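Local structure of tail assembly chaperone (Enterobacteria phage HK97, 2OB9) at residues A[23-28]-A[105-110]; A[34-39]-A[76-81]; A[68-73]-A[96-101]. The protein probably acts as a chaperone in the assembly of the phage tail during HK97 morphogenesis. All coordinates share one frame; numbering follows the deposited sequence.

Contact 1 of 3, residues A[23-28]-A[105-110]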
loop_
_atom_site.group_PDB
_atom_site.type_symbol
_atom_site.label_atom_id
_atom_site.label_comp_id
_atom_site.label_asym_id
_atom_site.label_seq_id
_atom_site.Cartn_x
_atom_site.Cartn_y
_atom_site.Cartn_z
ATOM N N VAL A 23 28.775 10.290 32.786
ATOM C CA VAL A 23 29.385 9.014 32.485
ATOM C C VAL A 23 30.924 9.208 32.469
ATOM O O VAL A 23 31.432 10.146 31.864
ATOM C CB VAL A 23 28.858 8.496 31.092
ATOM C CG1 VAL A 23 29.706 7.369 30.532
ATOM C CG2 VAL A 23 27.447 8.053 31.221
ATOM N N VAL A 24 31.638 8.327 33.172
ATOM C CA VAL A 24 33.083 8.190 33.030
ATOM C C VAL A 24 33.371 7.318 31.810
ATOM O O VAL A 24 32.715 6.277 31.609
ATOM C CB VAL A 24 33.728 7.559 34.284
ATOM C CG1 VAL A 24 35.202 7.195 34.020
ATOM C CG2 VAL A 24 33.607 8.493 35.459
ATOM N N VAL A 25 34.328 7.735 30.980
ATOM C CA VAL A 25 34.723 6.903 29.855
ATOM C C VAL A 25 36.170 6.391 29.948
ATOM O O VAL A 25 37.109 7.071 29.550
ATOM C CB VAL A 25 34.172 7.424 28.463
ATOM C CG1 VAL A 25 33.787 8.912 28.471
ATOM C CG2 VAL A 25 34.963 6.928 27.211
ATOM N N PRO A 26 36.321 5.157 30.491
ATOM C CA PRO A 26 37.568 4.436 30.778
ATOM C C PRO A 26 38.569 4.501 29.648
ATOM O O PRO A 26 39.776 4.601 29.895
ATOM C CB PRO A 26 37.101 2.979 30.937
ATOM C CG PRO A 26 35.687 3.093 31.453
ATOM C CD PRO A 26 35.127 4.359 30.859
ATOM N N GLU A 27 38.069 4.433 28.417
ATOM C CA GLU A 27 38.927 4.316 27.246
ATOM C C GLU A 27 39.335 5.681 26.703
ATOM O O GLU A 27 40.209 5.780 25.842
ATOM C CB GLU A 27 38.239 3.480 26.173
ATOM C CG GLU A 27 36.752 3.704 26.180
ATOM C CD GLU A 27 35.972 2.553 26.749
ATOM O OE1 GLU A 27 36.272 1.406 26.376
ATOM O OE2 GLU A 27 35.050 2.815 27.542
ATOM N N TRP A 28 38.698 6.730 27.206
ATOM C CA TRP A 28 39.144 8.081 26.917
ATOM C C TRP A 28 39.728 8.672 28.174
ATOM O O TRP A 28 39.324 9.748 28.624
ATOM C CB TRP A 28 38.006 8.945 26.398
ATOM C CG TRP A 28 37.378 8.502 25.097
ATOM C CD1 TRP A 28 37.860 7.580 24.174
ATOM C CD2 TRP A 28 36.177 9.037 24.536
ATOM N NE1 TRP A 28 37.002 7.504 23.091
ATOM C CE2 TRP A 28 35.966 8.389 23.291
ATOM C CE3 TRP A 28 35.249 10.006 24.974
ATOM C CZ2 TRP A 28 34.853 8.669 22.490
ATOM C CZ3 TRP A 28 34.151 10.285 24.183
ATOM C CH2 TRP A 28 33.966 9.620 22.944
ATOM N N HIS A 105 32.236 5.211 20.742
ATOM C CA HIS A 105 31.182 6.129 20.326
ATOM C C HIS A 105 29.836 5.420 20.273
ATOM O O HIS A 105 28.826 5.931 20.721
ATOM C CB HIS A 105 31.500 6.721 18.951
ATOM C CG HIS A 105 32.885 7.277 18.846
ATOM N ND1 HIS A 105 34.000 6.472 18.774
ATOM C CD2 HIS A 105 33.339 8.551 18.847
ATOM C CE1 HIS A 105 35.079 7.222 18.703
ATOM N NE2 HIS A 105 34.705 8.490 18.775
ATOM N N SER A 106 29.837 4.226 19.725
ATOM C CA SER A 106 28.603 3.512 19.521
ATOM C C SER A 106 28.032 2.984 20.839
ATOM O O SER A 106 26.837 2.929 21.003
ATOM C CB SER A 106 28.792 2.433 18.457
ATOM O OG SER A 106 29.130 1.185 19.051
ATOM N N ARG A 107 28.905 2.658 21.786
ATOM C CA ARG A 107 28.507 2.259 23.157
ATOM C C ARG A 107 28.015 3.479 23.958
ATOM O O ARG A 107 27.154 3.363 24.810
ATOM C CB ARG A 107 29.701 1.633 23.872
ATOM C CG ARG A 107 29.389 1.125 25.279
ATOM C CD ARG A 107 30.644 0.670 26.112
ATOM N NE ARG A 107 31.631 1.742 26.419
ATOM C CZ ARG A 107 31.437 2.713 27.319
ATOM N NH1 ARG A 107 30.283 2.793 27.996
ATOM N NH2 ARG A 107 32.402 3.614 27.547
ATOM N N LEU A 108 28.573 4.654 23.672
ATOM C CA LEU A 108 28.090 5.896 24.289
ATOM C C LEU A 108 26.732 6.305 23.703
ATOM O O LEU A 108 25.860 6.724 24.452
ATOM C CB LEU A 108 29.135 7.045 24.188
ATOM C CG LEU A 108 30.372 6.925 25.095
ATOM C CD1 LEU A 108 31.383 7.997 24.776
ATOM C CD2 LEU A 108 30.008 6.991 26.603
ATOM N N LEU A 109 26.536 6.155 22.392
ATOM C CA LEU A 109 25.223 6.344 21.817
ATOM C C LEU A 109 24.145 5.486 22.505
ATOM O O LEU A 109 23.087 6.022 22.875
ATOM C CB LEU A 109 25.218 6.113 20.312
ATOM C CG LEU A 109 23.898 6.245 19.511
ATOM C CD1 LEU A 109 23.182 7.585 19.800
ATOM C CD2 LEU A 109 24.188 6.158 17.998
ATOM N N LYS A 110 24.404 4.180 22.661
ATOM C CA LYS A 110 23.454 3.268 23.307
ATOM C C LYS A 110 23.090 3.681 24.718
ATOM O O LYS A 110 21.934 3.728 25.065
ATOM C CB LYS A 110 23.962 1.821 23.296
ATOM C CG LYS A 110 23.623 1.118 21.998
ATOM C CD LYS A 110 24.410 -0.145 21.828
ATOM C CE LYS A 110 24.217 -0.720 20.427
ATOM N NZ LYS A 110 22.972 -1.547 20.313
#

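Contact 2 of 3, residues A[34-39]-A[76-81]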
loop_
_atom_site.group_PDB
_atom_site.type_symbol
_atom_site.label_atom_id
_atom_site.label_comp_id
_atom_site.label_asym_id
_atom_site.label_seq_id
_atom_site.Cartn_x
_atom_site.Cartn_y
_atom_site.Cartn_z
ATOM N N VAL A 34 28.907 14.180 29.547
ATOM C CA VAL A 34 27.502 14.188 29.861
ATOM C C VAL A 34 26.775 13.657 28.633
ATOM O O VAL A 34 27.013 14.082 27.514
ATOM C CB VAL A 34 27.018 15.621 30.253
ATOM C CG1 VAL A 34 25.495 15.705 30.235
ATOM C CG2 VAL A 34 27.562 16.041 31.635
ATOM N N LEU A 35 25.926 12.679 28.856
ATOM C CA LEU A 35 25.077 12.119 27.828
ATOM C C LEU A 35 23.650 12.619 28.052
ATOM O O LEU A 35 23.110 12.511 29.155
ATOM C CB LEU A 35 25.085 10.561 27.912
ATOM C CG LEU A 35 26.402 9.816 27.621
ATOM C CD1 LEU A 35 26.193 8.304 27.604
ATOM C CD2 LEU A 35 27.087 10.292 26.306
ATOM N N ARG A 36 23.057 13.155 26.993
ATOM C CA ARG A 36 21.684 13.640 27.015
ATOM C C ARG A 36 20.870 12.813 26.012
ATOM O O ARG A 36 21.430 12.319 25.071
ATOM C CB ARG A 36 21.649 15.157 26.696
ATOM C CG ARG A 36 21.808 15.520 25.229
ATOM C CD ARG A 36 21.427 16.960 25.133
ATOM N NE ARG A 36 21.717 17.760 23.942
ATOM C CZ ARG A 36 21.255 17.539 22.716
ATOM N NH1 ARG A 36 20.599 16.405 22.432
ATOM N NH2 ARG A 36 21.513 18.436 21.737
ATOM N N GLU A 37 19.576 12.619 26.252
ATOM C CA GLU A 37 18.687 12.072 25.244
ATOM C C GLU A 37 18.727 12.975 23.984
ATOM O O GLU A 37 19.048 14.142 24.092
ATOM C CB GLU A 37 17.265 11.965 25.786
ATOM C CG GLU A 37 16.593 13.304 26.005
ATOM C CD GLU A 37 15.208 13.137 26.574
ATOM O OE1 GLU A 37 14.407 12.429 25.928
ATOM O OE2 GLU A 37 14.918 13.722 27.643
ATOM N N PRO A 38 18.454 12.422 22.789
ATOM C CA PRO A 38 18.461 13.283 21.610
ATOM C C PRO A 38 17.325 14.278 21.571
ATOM O O PRO A 38 16.230 14.022 22.107
ATOM C CB PRO A 38 18.320 12.297 20.440
ATOM C CG PRO A 38 18.718 10.976 21.027
ATOM C CD PRO A 38 18.262 11.003 22.429
ATOM N N SER A 39 17.603 15.400 20.921
ATOM C CA SER A 39 16.635 16.423 20.737
ATOM C C SER A 39 15.654 15.931 19.692
ATOM O O SER A 39 15.910 14.932 19.013
ATOM C CB SER A 39 17.329 17.750 20.344
ATOM O OG SER A 39 17.448 17.894 18.947
ATOM N N PHE A 76 24.688 10.469 17.541
ATOM C CA PHE A 76 25.850 10.549 18.466
ATOM C C PHE A 76 26.320 11.969 18.756
ATOM O O PHE A 76 26.597 12.359 19.913
ATOM C CB PHE A 76 27.035 9.718 17.954
ATOM C CG PHE A 76 28.295 9.897 18.786
ATOM C CD1 PHE A 76 28.428 9.269 20.027
ATOM C CD2 PHE A 76 29.348 10.705 18.334
ATOM C CE1 PHE A 76 29.593 9.438 20.801
ATOM C CE2 PHE A 76 30.519 10.877 19.121
ATOM C CZ PHE A 76 30.632 10.226 20.331
ATOM N N ILE A 77 26.461 12.718 17.679
ATOM C CA ILE A 77 26.888 14.072 17.733
ATOM C C ILE A 77 25.933 14.892 18.599
ATOM O O ILE A 77 26.338 15.831 19.247
ATOM C CB ILE A 77 26.975 14.587 16.324
ATOM C CG1 ILE A 77 28.301 14.155 15.703
ATOM C CG2 ILE A 77 26.742 16.078 16.242
ATOM C CD1 ILE A 77 28.223 14.141 14.168
ATOM N N ASP A 78 24.672 14.496 18.622
ATOM C CA ASP A 78 23.676 15.217 19.336
ATOM C C ASP A 78 23.611 14.833 20.804
ATOM O O ASP A 78 23.315 15.664 21.666
ATOM C CB ASP A 78 22.327 14.972 18.679
ATOM C CG ASP A 78 21.249 15.904 19.215
ATOM O OD1 ASP A 78 21.347 17.136 18.979
ATOM O OD2 ASP A 78 20.331 15.372 19.875
ATOM N N VAL A 79 23.885 13.579 21.116
ATOM C CA VAL A 79 23.808 13.162 22.512
ATOM C C VAL A 79 25.010 13.519 23.366
ATOM O O VAL A 79 24.881 13.578 24.575
ATOM C CB VAL A 79 23.454 11.651 22.663
ATOM C CG1 VAL A 79 22.199 11.325 21.879
ATOM C CG2 VAL A 79 24.634 10.738 22.274
ATOM N N LEU A 80 26.169 13.746 22.753
ATOM C CA LEU A 80 27.443 13.817 23.491
ATOM C C LEU A 80 27.818 15.225 23.873
ATOM O O LEU A 80 28.015 16.075 23.002
ATOM C CB LEU A 80 28.619 13.202 22.680
ATOM C CG LEU A 80 29.964 13.113 23.427
ATOM C CD1 LEU A 80 29.889 12.006 24.494
ATOM C CD2 LEU A 80 31.166 12.884 22.478
ATOM N N CYS A 81 27.963 15.442 25.182
ATOM C CA CYS A 81 28.196 16.761 25.751
ATOM C C CYS A 81 29.390 16.709 26.694
ATOM O O CYS A 81 29.737 15.647 27.207
ATOM C CB CYS A 81 26.936 17.256 26.490
ATOM S SG CYS A 81 25.477 17.566 25.449
#

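Contact 3 of 3, residues A[68-73]-A[96-101]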
loop_
_atom_site.group_PDB
_atom_site.type_symbol
_atom_site.label_atom_id
_atom_site.label_comp_id
_atom_site.label_asym_id
_atom_site.label_seq_id
_atom_site.Cartn_x
_atom_site.Cartn_y
_atom_site.Cartn_z
ATOM N N ASN A 68 22.776 3.199 8.262
ATOM C CA ASN A 68 22.562 3.066 9.701
ATOM C C ASN A 68 23.716 3.651 10.484
ATOM O O ASN A 68 23.546 4.271 11.541
ATOM C CB ASN A 68 22.271 1.614 10.080
ATOM C CG ASN A 68 20.814 1.220 9.796
ATOM O OD1 ASN A 68 19.867 1.788 10.377
ATOM N ND2 ASN A 68 20.622 0.256 8.914
ATOM N N LEU A 69 24.907 3.492 9.933
ATOM C CA LEU A 69 26.089 4.108 10.478
ATOM C C LEU A 69 25.997 5.638 10.417
ATOM O O LEU A 69 26.158 6.282 11.425
ATOM C CB LEU A 69 27.330 3.589 9.762
ATOM C CG LEU A 69 28.649 4.151 10.293
ATOM C CD1 LEU A 69 29.051 3.443 11.626
ATOM C CD2 LEU A 69 29.744 4.054 9.170
ATOM N N CYS A 70 25.741 6.194 9.236
ATOM C CA CYS A 70 25.453 7.615 9.057
ATOM C C CYS A 70 24.430 8.185 10.009
ATOM O O CYS A 70 24.630 9.269 10.561
ATOM C CB CYS A 70 24.972 7.902 7.635
ATOM S SG CYS A 70 26.212 7.527 6.462
ATOM N N ALA A 71 23.311 7.482 10.145
ATOM C CA ALA A 71 22.249 7.862 11.069
ATOM C C ALA A 71 22.731 7.790 12.508
ATOM O O ALA A 71 22.419 8.692 13.305
ATOM C CB ALA A 71 21.054 6.968 10.882
ATOM N N ASP A 72 23.491 6.730 12.845
ATOM C CA ASP A 72 24.018 6.587 14.202
ATOM C C ASP A 72 24.942 7.774 14.510
ATOM O O ASP A 72 24.850 8.395 15.574
ATOM C CB ASP A 72 24.751 5.254 14.419
ATOM C CG ASP A 72 23.813 4.071 14.572
ATOM O OD1 ASP A 72 22.579 4.260 14.511
ATOM O OD2 ASP A 72 24.303 2.921 14.723
ATOM N N VAL A 73 25.838 8.121 13.595
ATOM C CA VAL A 73 26.742 9.233 13.948
ATOM C C VAL A 73 26.018 10.565 14.226
ATOM O O VAL A 73 26.464 11.308 15.063
ATOM C CB VAL A 73 28.072 9.369 13.086
ATOM C CG1 VAL A 73 28.428 8.113 12.325
ATOM C CG2 VAL A 73 28.113 10.642 12.263
ATOM N N GLN A 96 33.387 14.456 9.564
ATOM C CA GLN A 96 34.618 14.296 10.347
ATOM C C GLN A 96 34.473 13.170 11.378
ATOM O O GLN A 96 35.365 12.360 11.540
ATOM C CB GLN A 96 34.950 15.607 11.086
ATOM C CG GLN A 96 35.521 16.760 10.217
ATOM C CD GLN A 96 34.604 17.224 9.080
ATOM O OE1 GLN A 96 33.438 17.561 9.295
ATOM N NE2 GLN A 96 35.149 17.253 7.859
ATOM N N VAL A 97 33.346 13.137 12.081
ATOM C CA VAL A 97 33.090 12.116 13.121
ATOM C C VAL A 97 32.877 10.721 12.517
ATOM O O VAL A 97 33.341 9.737 13.056
ATOM C CB VAL A 97 31.899 12.525 14.079
ATOM C CG1 VAL A 97 31.558 11.413 15.065
ATOM C CG2 VAL A 97 32.209 13.827 14.813
ATOM N N ARG A 98 32.162 10.666 11.396
ATOM C CA ARG A 98 31.949 9.431 10.636
ATOM C C ARG A 98 33.224 8.607 10.335
ATOM O O ARG A 98 33.188 7.373 10.428
ATOM C CB ARG A 98 31.185 9.726 9.330
ATOM C CG ARG A 98 29.944 8.847 9.111
ATOM C CD ARG A 98 29.387 8.951 7.663
ATOM N NE ARG A 98 28.608 10.170 7.438
ATOM C CZ ARG A 98 28.722 10.970 6.380
ATOM N NH1 ARG A 98 29.588 10.703 5.419
ATOM N NH2 ARG A 98 27.956 12.046 6.285
ATOM N N GLU A 99 34.343 9.263 10.009
ATOM C CA GLU A 99 35.578 8.505 9.733
ATOM C C GLU A 99 36.309 7.883 10.938
ATOM O O GLU A 99 37.100 6.935 10.760
ATOM C CB GLU A 99 36.557 9.255 8.816
ATOM C CG GLU A 99 36.843 10.695 9.129
ATOM C CD GLU A 99 38.019 11.241 8.297
ATOM O OE1 GLU A 99 39.120 10.628 8.328
ATOM O OE2 GLU A 99 37.840 12.283 7.614
ATOM N N ILE A 100 36.029 8.370 12.143
ATOM C CA ILE A 100 36.643 7.821 13.343
ATOM C C ILE A 100 35.666 7.074 14.231
ATOM O O ILE A 100 36.075 6.483 15.221
ATOM C CB ILE A 100 37.428 8.912 14.221
ATOM C CG1 ILE A 100 36.619 9.446 15.442
ATOM C CG2 ILE A 100 38.187 9.944 13.354
ATOM C CD1 ILE A 100 35.483 10.421 15.257
ATOM N N TYR A 101 34.378 7.119 13.905
ATOM C CA TYR A 101 33.362 6.472 14.709
ATOM C C TYR A 101 33.604 4.965 14.842
ATOM O O TYR A 101 33.700 4.224 13.846
ATOM C CB TYR A 101 31.982 6.757 14.120
ATOM C CG TYR A 101 30.770 6.363 14.948
ATOM C CD1 TYR A 101 30.149 7.286 15.808
ATOM C CD2 TYR A 101 30.182 5.099 14.807
ATOM C CE1 TYR A 101 28.986 6.937 16.529
ATOM C CE2 TYR A 101 29.027 4.744 15.513
ATOM C CZ TYR A 101 28.439 5.670 16.384
ATOM O OH TYR A 101 27.304 5.327 17.091
#

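Contact 1 of 3, residues A[23-28]-A[105-110]
Strand 20-25, at one edge of the chain's small antiparallel sheet, and the turn after it lie against helix 103-113, where Val23, Val25, Glu27 and Trp28 face His105, Arg107 and Leu108. The strand and helix segments run almost antiparallel, at 169°, with their axes 11.3 Å apart, a little wider than the roughly 10 Å usual for a helix on a sheet. Leu108 fills the middle of the interface with its two methyls divided between partners: CD2 lies 4.0 Å from Val23 CG1, while CD1 presses against the six-membered ring of Trp28, 3.6 Å from CH2. Branched and forked apolar side chains suit this position because they fill the layer between backbones without needing polar partners. Trp28 is brought back over the strand by the turn, whose backbone bond joins Trp28 N to Val25 O, and Val25 CG2 stands over one face of the indole, toward its rim. The far end of that indole meets His105 edge to face: Trp28 CZ2 sits over one face of the imidazole, 3.7 Å from His105 NE2, and the planes are 63° apart. His105 NE2 has its hydrogen bond elsewhere, to Ala11 O of a neighbouring subunit, so the imidazole serves both the intrachain packing and the subunit interface. At the border of the apolar patch Arg107 and Glu27 form a salt bridge, NH2 to OE2 at 2.8 Å. It is bent, with an angle of 132° at the hydrogen, and NH2 comes from above the carboxylate plane. Arg107 starts with CG anti to the backbone N and turns at chi3, which swings the guanidinium toward the turn and puts its edge beside Val25 CG2. This is helix-on-sheet packing of an alpha+beta kind, with helix 103-113 against one face of a three-stranded antiparallel sheet.

Contact 2 of 3, residues A[34-39]-A[76-81]
Asp78 OD2 accepts two hydrogen bonds from the 34-39 segment: Arg36 NH1 at 2.8 Å and, nearly along the C-O axis, Ser39 N at 2.9 Å. Arg36 NH2 reaches the other oxygen, Asp78 OD1, at 3.1 Å, making a two-nitrogen salt bridge. Arg36 CG sits between the backbone N and the carbonyl carbon (chi1 78°), and the chain then runs extended to NE, carrying the guanidinium over to Asp78. The guanidinium is steeply turned, 78° from the carboxylate plane, and both nitrogens approach from above that plane. NH1 also donates to Glu37 O, which further fixes the guanidinium's rotation. Aspartate suits the place: its short side chain keeps both oxygens close to the helix end, for a backbone N-H and the guanidinium. Val34 and Cys81 form a hydrogen-bonded antiparallel pair, with Val34 N 2.9 Å from Cys81 O, and Arg36 N donates to Val79 O. Leu35 CD2 meets Leu80 CD1 at 3.8 Å; Pro38 CG lies 3.6 Å from Val79 CG1, side by side. The contact joins the end of helix 61-79 and strand 80-81 to the central strand 31-36, with strand 20-25 on that strand's other side, helix 103-113 touching Leu35, Pro38 and Val79, and Ser39 at the N-cap of helix 40-49, its OG weakly bonded to Glu41 N.

Contact 3 of 3, residues A[68-73]-A[96-101]
Val73 of helix 61-79 reaches across to Arg98 and Tyr101 with every atom of its side chain in use. Its CB lies 4.0 Å from Tyr101 CD1 and, more loosely, faces Val97 CG1. From there CG1 passes over one face of the Tyr101 ring in a CH-pi contact, 4.1 Å from the centroid and 19° off the normal, and the same methyl touches Arg98 CG at 3.6 Å. The other methyl, CG2, rests against the start of Arg98, at its N and CG. A compact branched residue suits this point, since two methyls can serve an aromatic face and an aliphatic chain together. Tyr101 has CG anti to its own backbone N (chi1 -170°), which sends the ring across helix 61-79, sliding past the Val73 side chain in the opposite direction. On its CD2 side the ring meets Leu69, whose CD1 is 3.8 Å from Tyr101 CD2, and at its far end the hydroxyl OH comes within 3.7 Å of Asp72 CB. The carboxylate of Asp72 is engaged elsewhere: OD2 accepts from Ala119 N of a neighbouring subunit. Arg98 bends at chi3 (-78°), and its CD lies 3.7 Å from Cys70 SG. Its NH2 forms a salt bridge with Glu94 one turn back along helix 94-98. NE, by contrast, is buried here with no polar partner in the model. The chemistry is thus almost wholly apolar, which implies cohesion through shape and burial, while the Asp72 carboxylate and Arg98 NH2 are paired elsewhere and the buried NE probably costs some stability.

Along the chain, contacts 2 and 3 both fall inside the loop closed by contact 1; their segments alternate, so they cross, and both use helix 61-79. Contact 1 and contact 2, centres about 12 Å apart, share the sheet through neighbouring strands 20-25 and 31-36; Leu35 CD1 packs 3.8 Å from Val23 CG2. Contacts 2 and 3, with centres about 14 Å apart, meet where Phe76 CB lies 3.7 Å from Tyr101 CE1. Contacts 1 and 3, about 15 Å between centres, join through Leu109, whose CD2 is 3.4 Å from Asp72 O. Both touch one neighbouring subunit, whereas contact 2 reaches a different one: Glu37 OE2 accepts from Arg19 N of its own chain, while OE1 makes a salt bridge to Arg107 of that other subunit.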